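PDB 3TQH: quinone oxidoreductase from Coxiella burnetii, which probably reduces quinones with NADPH, which is bound in this crystal structure, as a member of the medium-chain dehydrogenase/reductase family. Local coordinates for residues E290-Q296 and R313-K319; K122-L126 and G279-S283; D207-I212 and Q230-C234. All blocks are in the same frame, centred on the assembly; numbering follows the deposited sequence.

Contact 1 (E290-Q296 and R313-K319); sequences EISRIFQ and RGKLVFK
Ile291 to Phe295 run beside Lys315 to Phe318 as two parallel strands, the outer members of a beta-alpha-beta unit whose connecting helix, 300-308, lies over the side that carries Phe295, Leu316 and Phe318. A beta bulge at Ser292 shifts the pairing by one, so that Ile291 matches Lys315 while Arg293 matches Leu316. The backbones are the closest part. Lys315 N, Val317 N and Lys319 N donate to Glu290 O, Arg293 O and Phe295 O, and Ser292 N and Phe295 N donate back to Lys315 O and Val317 O, the last at 2.8 Å. Toward helix 128-133, Ile291 CG2 meets the buried Val317 at CG1, 3.5 Å away. On the opposite face, both methyls of buried Leu316 come against the Phe295 ring at CE2. Phe318, also buried, sets CD1 3.6 Å from Phe295 CB, and its ring edge at CE1 reaches Gln296 O. The side chain of Leu316 is about 4 Å from that of Val312, an NADPH-binding residue.

Ser292, Arg293, Ile294 and Lys319 form the solvent side. Ile294 lies alongside Val317, both pointing one way. Arg293 is extended, with CG over one face of the Phe295 ring and its guanidinium carried off to a salt bridge with Glu299. Lys319 lays its CB against Ile294 CG2 before its chain leads away to Arg321 O.

At the start of the pairing, beside Glu290, Gly314 takes a positive phi (64°), which favours glycine. The bulge, though exposed, is firmly bonded: with chi1 at 59°, Ser292 OG donates to Arg313 O at 2.8 Å, close to the line of the carbonyl.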
ATOM      1  N   GLU A 290       5.187   9.176  -5.705  1.00 22.35           N
ATOM      2  CA  GLU A 290       4.272  10.212  -6.141  1.00 22.37           C
ATOM      3  C   GLU A 290       3.246  10.462  -5.050  1.00 20.32           C
ATOM      4  O   GLU A 290       2.396   9.620  -4.783  1.00 18.87           O
ATOM      5  CB  GLU A 290       3.570   9.778  -7.433  1.00 22.98           C
ATOM      6  CG  GLU A 290       2.481  10.722  -7.930  1.00 23.72           C
ATOM      7  CD  GLU A 290       3.002  12.097  -8.294  1.00 26.50           C
ATOM      8  OE1 GLU A 290       4.194  12.216  -8.651  1.00 27.46           O
ATOM      9  OE2 GLU A 290       2.207  13.061  -8.231  1.00 28.34           O
ATOM     10  N   ILE A 291       3.345  11.619  -4.411  1.00 20.62           N
ATOM     11  CA  ILE A 291       2.340  12.076  -3.469  1.00 19.25           C
ATOM     12  C   ILE A 291       1.458  13.096  -4.197  1.00 20.15           C
ATOM     13  O   ILE A 291       1.874  14.228  -4.442  1.00 21.59           O
ATOM     14  CB  ILE A 291       3.000  12.698  -2.230  1.00 19.41           C
ATOM     15  CG1 ILE A 291       3.884  11.658  -1.530  1.00 18.97           C
ATOM     16  CG2 ILE A 291       1.938  13.229  -1.269  1.00 18.61           C
ATOM     17  CD1 ILE A 291       4.846  12.248  -0.517  1.00 19.81           C
ATOM     18  N   SER A 292       0.251  12.683  -4.568  1.00 19.36           N
ATOM     19  CA  SER A 292      -0.622  13.541  -5.374  1.00 20.74           C
ATOM     20  C   SER A 292      -1.379  14.581  -4.533  1.00 20.90           C
ATOM     21  O   SER A 292      -1.666  15.677  -5.014  1.00 22.55           O
ATOM     22  CB  SER A 292      -1.589  12.706  -6.223  1.00 20.07           C
ATOM     23  OG  SER A 292      -2.403  11.872  -5.423  1.00 18.14           O
ATOM     24  N   ARG A 293      -1.704  14.253  -3.288  1.00 19.52           N
ATOM     25  CA  ARG A 293      -2.280  15.253  -2.398  1.00 20.40           C
ATOM     26  C   ARG A 293      -1.938  15.034  -0.922  1.00 18.80           C
ATOM     27  O   ARG A 293      -1.859  13.909  -0.447  1.00 17.33           O
ATOM     28  CB  ARG A 293      -3.797  15.357  -2.593  1.00 20.76           C
ATOM     29  CG  ARG A 293      -4.396  16.405  -1.681  1.00 23.88           C
ATOM     30  CD  ARG A 293      -5.722  16.974  -2.111  1.00 27.82           C
ATOM     31  NE  ARG A 293      -6.246  17.755  -0.987  1.00 31.08           N
ATOM     32  CZ  ARG A 293      -5.846  18.982  -0.654  1.00 35.14           C
ATOM     33  NH1 ARG A 293      -4.952  19.643  -1.392  1.00 38.07           N
ATOM     34  NH2 ARG A 293      -6.382  19.573   0.410  1.00 36.67           N
ATOM     35  N   ILE A 294      -1.746  16.146  -0.218  1.00 19.74           N
ATOM     36  CA  ILE A 294      -1.419  16.170   1.198  1.00 19.03           C
ATOM     37  C   ILE A 294      -2.614  16.725   1.959  1.00 19.22           C
ATOM     38  O   ILE A 294      -3.072  17.832   1.664  1.00 20.80           O
ATOM     39  CB  ILE A 294      -0.208  17.098   1.471  1.00 20.54           C
ATOM     40  CG1 ILE A 294       0.998  16.687   0.616  1.00 20.59           C
ATOM     41  CG2 ILE A 294       0.144  17.089   2.961  1.00 20.07           C
ATOM     42  CD1 ILE A 294       2.163  17.660   0.674  1.00 21.79           C
ATOM     43  N   PHE A 295      -3.095  15.972   2.948  1.00 18.06           N
ATOM     44  CA  PHE A 295      -4.271  16.355   3.745  1.00 18.62           C
ATOM     45  C   PHE A 295      -3.925  16.607   5.211  1.00 19.07           C
ATOM     46  O   PHE A 295      -2.970  16.035   5.735  1.00 18.26           O
ATOM     47  CB  PHE A 295      -5.313  15.230   3.729  1.00 17.09           C
ATOM     48  CG  PHE A 295      -5.983  15.026   2.407  1.00 16.97           C
ATOM     49  CD1 PHE A 295      -7.116  15.749   2.070  1.00 18.41           C
ATOM     50  CD2 PHE A 295      -5.505  14.082   1.514  1.00 15.65           C
ATOM     51  CE1 PHE A 295      -7.751  15.553   0.855  1.00 18.28           C
ATOM     52  CE2 PHE A 295      -6.135  13.876   0.299  1.00 16.15           C
ATOM     53  CZ  PHE A 295      -7.257  14.618  -0.035  1.00 17.18           C
ATOM     54  N   GLN A 296      -4.730  17.431   5.881  1.00 20.46           N
ATOM     55  CA  GLN A 296      -4.774  17.415   7.349  1.00 20.87           C
ATOM     56  C   GLN A 296      -5.746  16.314   7.811  1.00 19.48           C
ATOM     57  O   GLN A 296      -6.639  15.922   7.057  1.00 18.92           O
ATOM     58  CB  GLN A 296      -5.243  18.756   7.901  1.00 23.21           C
ATOM     59  CG  GLN A 296      -4.495  19.965   7.386  1.00 25.71           C
ATOM     60  CD  GLN A 296      -4.964  21.232   8.063  1.00 29.28           C
ATOM     61  OE1 GLN A 296      -4.878  21.354   9.284  1.00 30.77           O
ATOM     62  NE2 GLN A 296      -5.476  22.178   7.280  1.00 31.53           N
ATOM     63  N   ARG A 313      -3.954   8.836  -8.305  1.00 16.06           N
ATOM     64  CA  ARG A 313      -2.630   8.645  -8.878  1.00 17.21           C
ATOM     65  C   ARG A 313      -1.653   8.713  -7.716  1.00 16.44           C
ATOM     66  O   ARG A 313      -1.699   9.659  -6.929  1.00 16.51           O
ATOM     67  CB  ARG A 313      -2.320   9.739  -9.900  1.00 19.27           C
ATOM     68  CG  ARG A 313      -0.973   9.586 -10.582  1.00 21.22           C
ATOM     69  CD  ARG A 313      -0.488  10.878 -11.214  1.00 23.87           C
ATOM     70  NE  ARG A 313      -1.209  11.193 -12.441  1.00 26.87           N
ATOM     71  CZ  ARG A 313      -0.761  12.008 -13.395  1.00 30.09           C
ATOM     72  NH1 ARG A 313       0.416  12.617 -13.273  1.00 32.31           N
ATOM     73  NH2 ARG A 313      -1.491  12.216 -14.484  1.00 31.36           N
ATOM     74  N   GLY A 314      -0.792   7.707  -7.589  1.00 16.13           N
ATOM     75  CA  GLY A 314       0.176   7.656  -6.489  1.00 15.43           C
ATOM     76  C   GLY A 314      -0.451   7.547  -5.105  1.00 13.64           C
ATOM     77  O   GLY A 314      -1.336   6.718  -4.876  1.00 12.70           O
ATOM     78  N   LYS A 315       0.003   8.397  -4.185  1.00 13.52           N
ATOM     79  CA  LYS A 315      -0.357   8.282  -2.773  1.00 12.26           C
ATOM     80  C   LYS A 315      -1.021   9.536  -2.238  1.00 12.53           C
ATOM     81  O   LYS A 315      -0.658  10.653  -2.620  1.00 13.51           O
ATOM     82  CB  LYS A 315       0.891   8.002  -1.932  1.00 12.24           C
ATOM     83  CG  LYS A 315       1.526   6.631  -2.132  1.00 12.13           C
ATOM     84  CD  LYS A 315       0.628   5.474  -1.700  1.00 11.54           C
ATOM     85  CE  LYS A 315       0.320   5.481  -0.204  1.00 10.52           C
ATOM     86  NZ  LYS A 315      -0.431   4.260   0.208  1.00  9.06           N
ATOM     87  N   LEU A 316      -2.006   9.332  -1.361  1.00 11.77           N
ATOM     88  CA  LEU A 316      -2.553  10.396  -0.531  1.00 12.14           C
ATOM     89  C   LEU A 316      -1.895  10.256   0.831  1.00 11.88           C
ATOM     90  O   LEU A 316      -1.623   9.136   1.281  1.00 11.05           O
ATOM     91  CB  LEU A 316      -4.073  10.269  -0.387  1.00 11.79           C
ATOM     92  CG  LEU A 316      -4.921  10.205  -1.660  1.00 12.59           C
ATOM     93  CD1 LEU A 316      -6.394  10.067  -1.290  1.00 11.89           C
ATOM     94  CD2 LEU A 316      -4.692  11.425  -2.543  1.00 13.11           C
ATOM     95  N   VAL A 317      -1.635  11.381   1.491  1.00 12.85           N
ATOM     96  CA  VAL A 317      -0.971  11.346   2.790  1.00 12.86           C
ATOM     97  C   VAL A 317      -1.483  12.431   3.737  1.00 13.70           C
ATOM     98  O   VAL A 317      -1.814  13.546   3.317  1.00 14.62           O
ATOM     99  CB  VAL A 317       0.569  11.454   2.630  1.00 13.59           C
ATOM    100  CG1 VAL A 317       0.961  12.806   2.052  1.00 15.21           C
ATOM    101  CG2 VAL A 317       1.273  11.204   3.961  1.00 13.69           C
ATOM    102  N   PHE A 318      -1.576  12.074   5.015  1.00 13.66           N
ATOM    103  CA  PHE A 318      -1.866  13.036   6.065  1.00 14.96           C
ATOM    104  C   PHE A 318      -0.556  13.625   6.572  1.00 16.17           C
ATOM    105  O   PHE A 318       0.369  12.888   6.920  1.00 15.62           O
ATOM    106  CB  PHE A 318      -2.601  12.383   7.244  1.00 14.38           C
ATOM    107  CG  PHE A 318      -4.032  12.024   6.957  1.00 14.03           C
ATOM    108  CD1 PHE A 318      -4.950  13.003   6.589  1.00 14.41           C
ATOM    109  CD2 PHE A 318      -4.473  10.707   7.094  1.00 12.99           C
ATOM    110  CE1 PHE A 318      -6.278  12.675   6.339  1.00 14.18           C
ATOM    111  CE2 PHE A 318      -5.801  10.374   6.844  1.00 12.66           C
ATOM    112  CZ  PHE A 318      -6.704  11.355   6.466  1.00 12.98           C
ATOM    113  N   LYS A 319      -0.482  14.949   6.599  1.00 18.29           N
ATOM    114  CA  LYS A 319       0.577  15.642   7.308  1.00 20.18           C
ATOM    115  C   LYS A 319       0.041  15.937   8.703  1.00 21.23           C
ATOM    116  O   LYS A 319      -0.854  16.764   8.865  1.00 22.04           O
ATOM    117  CB  LYS A 319       0.958  16.934   6.590  1.00 21.99           C
ATOM    118  CG  LYS A 319       1.875  17.855   7.383  1.00 24.03           C
ATOM    119  CD  LYS A 319       2.183  19.141   6.615  1.00 27.23           C
ATOM    120  CE  LYS A 319       3.663  19.278   6.307  1.00 28.92           C
ATOM    121  NZ  LYS A 319       4.481  19.337   7.557  1.00 29.96           N
TER

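Contact 2 (K122-L126 and G279-S283); sequences KLEKL and GKLVS
A type I beta turn from Leu123 to Leu126 meets the last turn of helix 272-283, with the nearest backbone approach at Lys125 and Ser283, whose CA atoms are 5.3 Å apart. Leu126 N closes the turn on Leu123 O.

Three side chains from the turn do the touching. Leu126, which is buried, brings CD2 to Val282 CG1 at 3.4 Å, the two side chains crossing at about a right angle, while its CD1 lies over Gly279, 4.1 Å from the glycine CA. Because Gly279 has no side chain, the leucine can come down onto the helix backbone here. Leu123 settles beside it through a single branch, CD1, which rests 3.6 Å from Lys280 CA and also meets Ser283 OG. That hydroxyl is already engaged: with chi1 at 58° it turns back along the helix and donates to Lys280 O at 2.6 Å, so the methyl meets a serine whose hydrogen bond is made within its own helix. On the exposed side, Lys125 offers its CB to Ser283 CB at 3.7 Å, after which its bent chain carries the amine away from the helix.

Lys122 bonds the turn from the side away from the helix. Its NZ donates to both Leu123 O and Leu126 O, the latter at 2.6 Å in the carbonyl plane. Leu123 O therefore takes two donors, NZ and Leu126 N, from opposite faces of its plane.

Away from the NADPH-binding residues, the contact joins the mixed sheet of the GroES-like fold, through the turn between strand 119-121 and helix 128-133, to helix 272-283. Leu126 also touches Met96 of strand 94-98, Val282 continues onto Leu134 and Ile289, and Leu281 faces helix 164-175 on another side of its helix.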
ATOM      1  N   LYS A 122      14.261   6.230   9.794  1.00 22.50           N
ATOM      2  CA  LYS A 122      14.093   7.037   8.585  1.00 22.34           C
ATOM      3  C   LYS A 122      15.458   7.570   8.153  1.00 25.01           C
ATOM      4  O   LYS A 122      16.192   8.131   8.961  1.00 26.30           O
ATOM      5  CB  LYS A 122      13.132   8.211   8.817  1.00 21.08           C
ATOM      6  CG  LYS A 122      12.887   9.069   7.565  1.00 20.49           C
ATOM      7  CD  LYS A 122      12.100  10.355   7.843  1.00 19.36           C
ATOM      8  CE  LYS A 122      12.948  11.467   8.462  1.00 20.53           C
ATOM      9  NZ  LYS A 122      14.055  11.918   7.580  1.00 22.23           N
ATOM     10  N   LEU A 123      15.794   7.389   6.881  1.00 26.38           N
ATOM     11  CA  LEU A 123      16.999   7.996   6.317  1.00 29.35           C
ATOM     12  C   LEU A 123      16.861   9.521   6.334  1.00 30.03           C
ATOM     13  O   LEU A 123      15.762  10.046   6.182  1.00 28.55           O
ATOM     14  CB  LEU A 123      17.235   7.484   4.890  1.00 30.22           C
ATOM     15  CG  LEU A 123      17.749   6.042   4.811  1.00 31.09           C
ATOM     16  CD1 LEU A 123      17.655   5.510   3.396  1.00 31.16           C
ATOM     17  CD2 LEU A 123      19.188   5.958   5.328  1.00 33.76           C
ATOM     18  N   GLU A 124      17.970  10.223   6.541  1.00 32.83           N
ATOM     19  CA  GLU A 124      17.942  11.687   6.667  1.00 34.30           C
ATOM     20  C   GLU A 124      17.370  12.368   5.417  1.00 34.17           C
ATOM     21  O   GLU A 124      16.585  13.315   5.526  1.00 33.70           O
ATOM     22  CB  GLU A 124      19.341  12.240   7.007  1.00 37.56           C
ATOM     23  CG  GLU A 124      19.599  13.722   6.658  1.00 41.04           C
ATOM     24  CD  GLU A 124      18.757  14.728   7.457  1.00 42.41           C
ATOM     25  OE1 GLU A 124      17.658  14.379   7.955  1.00 40.83           O
ATOM     26  OE2 GLU A 124      19.206  15.893   7.572  1.00 45.85           O
ATOM     27  N   LYS A 125      17.746  11.870   4.241  1.00 34.86           N
ATOM     28  CA  LYS A 125      17.322  12.474   2.972  1.00 35.17           C
ATOM     29  C   LYS A 125      15.820  12.332   2.702  1.00 31.92           C
ATOM     30  O   LYS A 125      15.262  13.110   1.931  1.00 32.45           O
ATOM     31  CB  LYS A 125      18.111  11.877   1.804  1.00 36.93           C
ATOM     32  CG  LYS A 125      19.590  12.197   1.829  1.00 41.01           C
ATOM     33  CD  LYS A 125      19.886  13.587   1.287  1.00 44.73           C
ATOM     34  CE  LYS A 125      19.870  13.613  -0.238  1.00 46.63           C
ATOM     35  NZ  LYS A 125      20.370  14.908  -0.773  1.00 50.49           N
ATOM     36  N   LEU A 126      15.182  11.340   3.322  1.00 28.91           N
ATOM     37  CA  LEU A 126      13.738  11.140   3.200  1.00 26.10           C
ATOM     38  C   LEU A 126      12.967  12.174   4.015  1.00 25.08           C
ATOM     39  O   LEU A 126      13.280  12.399   5.181  1.00 25.38           O
ATOM     40  CB  LEU A 126      13.335   9.743   3.700  1.00 24.28           C
ATOM     41  CG  LEU A 126      13.590   8.508   2.833  1.00 24.72           C
ATOM     42  CD1 LEU A 126      13.172   7.240   3.587  1.00 23.07           C
ATOM     43  CD2 LEU A 126      12.835   8.612   1.522  1.00 24.03           C
ATOM     44  N   GLY A 279      13.641   2.517   0.900  1.00 18.12           N
ATOM     45  CA  GLY A 279      13.912   3.859   1.389  1.00 19.27           C
ATOM     46  C   GLY A 279      15.208   4.445   0.853  1.00 20.71           C
ATOM     47  O   GLY A 279      15.292   5.645   0.595  1.00 21.11           O
ATOM     48  N   LYS A 280      16.222   3.602   0.691  1.00 21.81           N
ATOM     49  CA  LYS A 280      17.499   4.036   0.123  1.00 23.75           C
ATOM     50  C   LYS A 280      17.313   4.516  -1.322  1.00 22.99           C
ATOM     51  O   LYS A 280      17.793   5.590  -1.696  1.00 23.79           O
ATOM     52  CB  LYS A 280      18.523   2.901   0.177  1.00 25.07           C
ATOM     53  CG  LYS A 280      19.964   3.372   0.076  1.00 28.62           C
ATOM     54  CD  LYS A 280      20.946   2.227   0.312  1.00 31.34           C
ATOM     55  CE  LYS A 280      22.375   2.729   0.372  1.00 34.91           C
ATOM     56  NZ  LYS A 280      23.336   1.602   0.404  1.00 37.71           N
ATOM     57  N   LEU A 281      16.602   3.715  -2.118  1.00 21.46           N
ATOM     58  CA  LEU A 281      16.274   4.063  -3.500  1.00 20.81           C
ATOM     59  C   LEU A 281      15.599   5.421  -3.573  1.00 20.63           C
ATOM     60  O   LEU A 281      15.968   6.257  -4.395  1.00 21.36           O
ATOM     61  CB  LEU A 281      15.351   3.011  -4.132  1.00 19.14           C
ATOM     62  CG  LEU A 281      15.899   1.606  -4.410  1.00 19.17           C
ATOM     63  CD1 LEU A 281      14.829   0.768  -5.109  1.00 16.69           C
ATOM     64  CD2 LEU A 281      17.180   1.641  -5.240  1.00 19.90           C
ATOM     65  N   VAL A 282      14.613   5.644  -2.707  1.00 20.06           N
ATOM     66  CA  VAL A 282      13.894   6.918  -2.699  1.00 20.00           C
ATOM     67  C   VAL A 282      14.814   8.089  -2.351  1.00 22.09           C
ATOM     68  O   VAL A 282      14.726   9.147  -2.970  1.00 22.48           O
ATOM     69  CB  VAL A 282      12.696   6.905  -1.733  1.00 19.03           C
ATOM     70  CG1 VAL A 282      11.971   8.246  -1.775  1.00 18.87           C
ATOM     71  CG2 VAL A 282      11.746   5.773  -2.078  1.00 17.14           C
ATOM     72  N   SER A 283      15.697   7.895  -1.375  1.00 23.84           N
ATOM     73  CA  SER A 283      16.639   8.944  -0.972  1.00 26.36           C
ATOM     74  C   SER A 283      17.673   9.245  -2.054  1.00 27.91           C
ATOM     75  O   SER A 283      18.154  10.367  -2.149  1.00 29.67           O
ATOM     76  CB  SER A 283      17.347   8.578   0.334  1.00 27.65           C
ATOM     77  OG  SER A 283      18.037   7.347   0.221  1.00 28.75           O
TER

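Contact 3 (D207-I212 and Q230-C234); sequences DFLLAI and QSIDC
Leu209 points toward the other segment and lays its two methyls against the residues from Gln230 to Cys234. CD2 sits 3.5 Å from Gln230 O and 3.8 Å from Cys234 CB, while CD1 lies beside the side chain of Gln230 and also approaches Asp233. The leucine thus lies between Gln230 O and Cys234 CB, whose residues are about one helical turn apart.

Phe208 comes in next to it at a different angle. Its chi1 of 70° sets CG between the backbone N and the carbonyl carbon, which swings the ring toward Gln230 and Ser231. CZ leads, 3.8 Å from Gln230 CB and 3.5 Å from Ser231 OG, both lying oblique to the ring, while Ser231 N is met at the edge in the ring plane. The Phe208 and Gln230 side chains slide past one another in opposite directions, with ring and amide planes 76° apart. Leu209 CG lies over one ring face near its rim.

Ile212 completes the apolar row further along, its CD1 approaching Cys234 SG at 4.1 Å. Leu157 of strand 155-158, in the parallel Rossmann-type sheet, touches Phe208, Ile212 and Cys234. The side chain of Phe208 is also about 5 Å from that of Tyr203, which binds NADPH.

At the other end Asp207 occupies the N-cap of the short helix 208-211 and takes a weak capping bond from Leu209 N through OD1. Its carboxylate approaches the Gln230 amide from the opposite direction, the two planes 27° apart.

Ser231 OG bonds to His159, whose ring also meets that of Phe208 edge-to-face. The chemistry is mainly apolar, implying that the two segments are joined chiefly by side-chain packing, with the Asp207 carboxylate and Gln230 amide at its polar rim.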
ATOM      1  N   ASP A 207     -11.099  -4.145 -24.506  1.00 26.99           N
ATOM      2  CA  ASP A 207     -10.642  -5.259 -23.683  1.00 25.85           C
ATOM      3  C   ASP A 207      -9.116  -5.254 -23.680  1.00 24.27           C
ATOM      4  O   ASP A 207      -8.490  -5.302 -24.737  1.00 25.12           O
ATOM      5  CB  ASP A 207     -11.203  -6.572 -24.254  1.00 27.29           C
ATOM      6  CG  ASP A 207     -10.694  -7.823 -23.530  1.00 27.97           C
ATOM      7  OD1 ASP A 207     -10.175  -7.730 -22.391  1.00 27.65           O
ATOM      8  OD2 ASP A 207     -10.826  -8.924 -24.125  1.00 31.92           O
ATOM      9  N   PHE A 208      -8.521  -5.174 -22.493  1.00 22.35           N
ATOM     10  CA  PHE A 208      -7.068  -5.069 -22.378  1.00 21.04           C
ATOM     11  C   PHE A 208      -6.354  -6.267 -22.992  1.00 21.49           C
ATOM     12  O   PHE A 208      -5.221  -6.134 -23.451  1.00 21.75           O
ATOM     13  CB  PHE A 208      -6.630  -4.863 -20.921  1.00 19.20           C
ATOM     14  CG  PHE A 208      -6.819  -6.067 -20.050  1.00 17.93           C
ATOM     15  CD1 PHE A 208      -5.827  -7.043 -19.964  1.00 16.84           C
ATOM     16  CD2 PHE A 208      -7.980  -6.228 -19.315  1.00 17.23           C
ATOM     17  CE1 PHE A 208      -5.993  -8.164 -19.172  1.00 16.28           C
ATOM     18  CE2 PHE A 208      -8.158  -7.342 -18.513  1.00 17.77           C
ATOM     19  CZ  PHE A 208      -7.160  -8.321 -18.441  1.00 16.95           C
ATOM     20  N   LEU A 209      -7.006  -7.431 -22.997  1.00 22.00           N
ATOM     21  CA  LEU A 209      -6.424  -8.624 -23.611  1.00 22.73           C
ATOM     22  C   LEU A 209      -6.119  -8.398 -25.095  1.00 24.30           C
ATOM     23  O   LEU A 209      -5.084  -8.840 -25.589  1.00 24.51           O
ATOM     24  CB  LEU A 209      -7.353  -9.835 -23.459  1.00 23.50           C
ATOM     25  CG  LEU A 209      -7.549 -10.398 -22.048  1.00 22.80           C
ATOM     26  CD1 LEU A 209      -8.498 -11.593 -22.087  1.00 23.13           C
ATOM     27  CD2 LEU A 209      -6.217 -10.790 -21.411  1.00 21.55           C
ATOM     28  N   LEU A 210      -7.021  -7.705 -25.792  1.00 25.41           N
ATOM     29  CA  LEU A 210      -6.866  -7.444 -27.224  1.00 27.20           C
ATOM     30  C   LEU A 210      -5.653  -6.572 -27.529  1.00 26.82           C
ATOM     31  O   LEU A 210      -5.053  -6.694 -28.590  1.00 28.35           O
ATOM     32  CB  LEU A 210      -8.120  -6.777 -27.788  1.00 28.78           C
ATOM     33  CG  LEU A 210      -9.406  -7.612 -27.751  1.00 30.24           C
ATOM     34  CD1 LEU A 210     -10.587  -6.766 -28.198  1.00 31.71           C
ATOM     35  CD2 LEU A 210      -9.281  -8.867 -28.611  1.00 31.33           C
ATOM     36  N   ALA A 211      -5.302  -5.697 -26.593  1.00 25.14           N
ATOM     37  CA  ALA A 211      -4.163  -4.802 -26.744  1.00 24.68           C
ATOM     38  C   ALA A 211      -2.822  -5.504 -26.503  1.00 23.90           C
ATOM     39  O   ALA A 211      -1.776  -4.986 -26.901  1.00 24.25           O
ATOM     40  CB  ALA A 211      -4.314  -3.607 -25.802  1.00 23.33           C
ATOM     41  N   ILE A 212      -2.846  -6.666 -25.846  1.00 22.94           N
ATOM     42  CA  ILE A 212      -1.616  -7.399 -25.530  1.00 22.27           C
ATOM     43  C   ILE A 212      -1.222  -8.350 -26.665  1.00 24.26           C
ATOM     44  O   ILE A 212      -1.927  -9.313 -26.957  1.00 24.65           O
ATOM     45  CB  ILE A 212      -1.741  -8.159 -24.192  1.00 20.78           C
ATOM     46  CG1 ILE A 212      -1.834  -7.154 -23.042  1.00 18.61           C
ATOM     47  CG2 ILE A 212      -0.556  -9.098 -23.979  1.00 19.78           C
ATOM     48  CD1 ILE A 212      -2.014  -7.790 -21.697  1.00 17.48           C
ATOM     49  N   GLN A 230      -9.789 -12.322 -16.048  1.00 21.66           N
ATOM     50  CA  GLN A 230      -9.497 -12.090 -17.460  1.00 22.24           C
ATOM     51  C   GLN A 230      -7.999 -12.191 -17.745  1.00 20.89           C
ATOM     52  O   GLN A 230      -7.609 -12.675 -18.797  1.00 21.68           O
ATOM     53  CB  GLN A 230     -10.016 -10.709 -17.898  1.00 22.74           C
ATOM     54  CG  GLN A 230     -11.456 -10.688 -18.400  1.00 26.24           C
ATOM     55  CD  GLN A 230     -11.537 -10.426 -19.902  1.00 30.95           C
ATOM     56  OE1 GLN A 230     -11.333  -9.294 -20.356  1.00 33.40           O
ATOM     57  NE2 GLN A 230     -11.833 -11.468 -20.678  1.00 33.04           N
ATOM     58  N   SER A 231      -7.172 -11.739 -16.801  1.00 19.24           N
ATOM     59  CA  SER A 231      -5.719 -11.673 -16.989  1.00 18.39           C
ATOM     60  C   SER A 231      -5.075 -13.043 -17.178  1.00 18.61           C
ATOM     61  O   SER A 231      -4.022 -13.149 -17.788  1.00 18.27           O
ATOM     62  CB  SER A 231      -5.057 -10.965 -15.802  1.00 17.21           C
ATOM     63  OG  SER A 231      -5.577  -9.654 -15.634  1.00 17.48           O
ATOM     64  N   ILE A 232      -5.717 -14.081 -16.653  1.00 18.95           N
ATOM     65  CA  ILE A 232      -5.241 -15.452 -16.796  1.00 19.75           C
ATOM     66  C   ILE A 232      -5.052 -15.851 -18.275  1.00 21.05           C
ATOM     67  O   ILE A 232      -4.110 -16.575 -18.604  1.00 21.27           O
ATOM     68  CB  ILE A 232      -6.208 -16.440 -16.096  1.00 20.52           C
ATOM     69  CG1 ILE A 232      -6.265 -16.156 -14.585  1.00 19.60           C
ATOM     70  CG2 ILE A 232      -5.781 -17.880 -16.337  1.00 21.25           C
ATOM     71  CD1 ILE A 232      -7.449 -16.774 -13.895  1.00 19.76           C
ATOM     72  N   ASP A 233      -5.929 -15.359 -19.153  1.00 21.74           N
ATOM     73  CA  ASP A 233      -5.879 -15.684 -20.587  1.00 23.50           C
ATOM     74  C   ASP A 233      -4.621 -15.186 -21.326  1.00 23.16           C
ATOM     75  O   ASP A 233      -4.324 -15.668 -22.419  1.00 24.04           O
ATOM     76  CB  ASP A 233      -7.110 -15.122 -21.308  1.00 24.62           C
ATOM     77  CG  ASP A 233      -8.411 -15.819 -20.908  1.00 27.28           C
ATOM     78  OD1 ASP A 233      -8.385 -17.030 -20.591  1.00 28.62           O
ATOM     79  OD2 ASP A 233      -9.472 -15.142 -20.934  1.00 30.07           O
ATOM     80  N   CYS A 234      -3.897 -14.223 -20.755  1.00 21.62           N
ATOM     81  CA  CYS A 234      -2.711 -13.676 -21.422  1.00 21.72           C
ATOM     82  C   CYS A 234      -1.396 -14.282 -20.913  1.00 21.34           C
ATOM     83  O   CYS A 234      -0.334 -13.992 -21.451  1.00 21.58           O
ATOM     84  CB  CYS A 234      -2.692 -12.142 -21.328  1.00 20.80           C
ATOM     85  SG  CYS A 234      -2.221 -11.436 -19.728  1.00 20.12           S
TER

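The three contacts follow different rules because they sit in different places. Contact 1 is joined by backbone hydrogen bonds between neighbouring strands, beside the NADPH site, and buries the most surface. Contacts 2 and 3 each join helical or turn segments through side chains, chiefly apolar. Contact 3 belongs to the Rossmann-type nucleotide-binding half, its centre about 31 Å from that of contact 1 and 37 Å from that of contact 2. Contacts 1 and 2, centres about 18 Å apart, are linked along the chain, helix 272-283 leading to strand 291-295; helix 128-133, which follows the turn of contact 2, touches one face of contact 1. All three are partly buried.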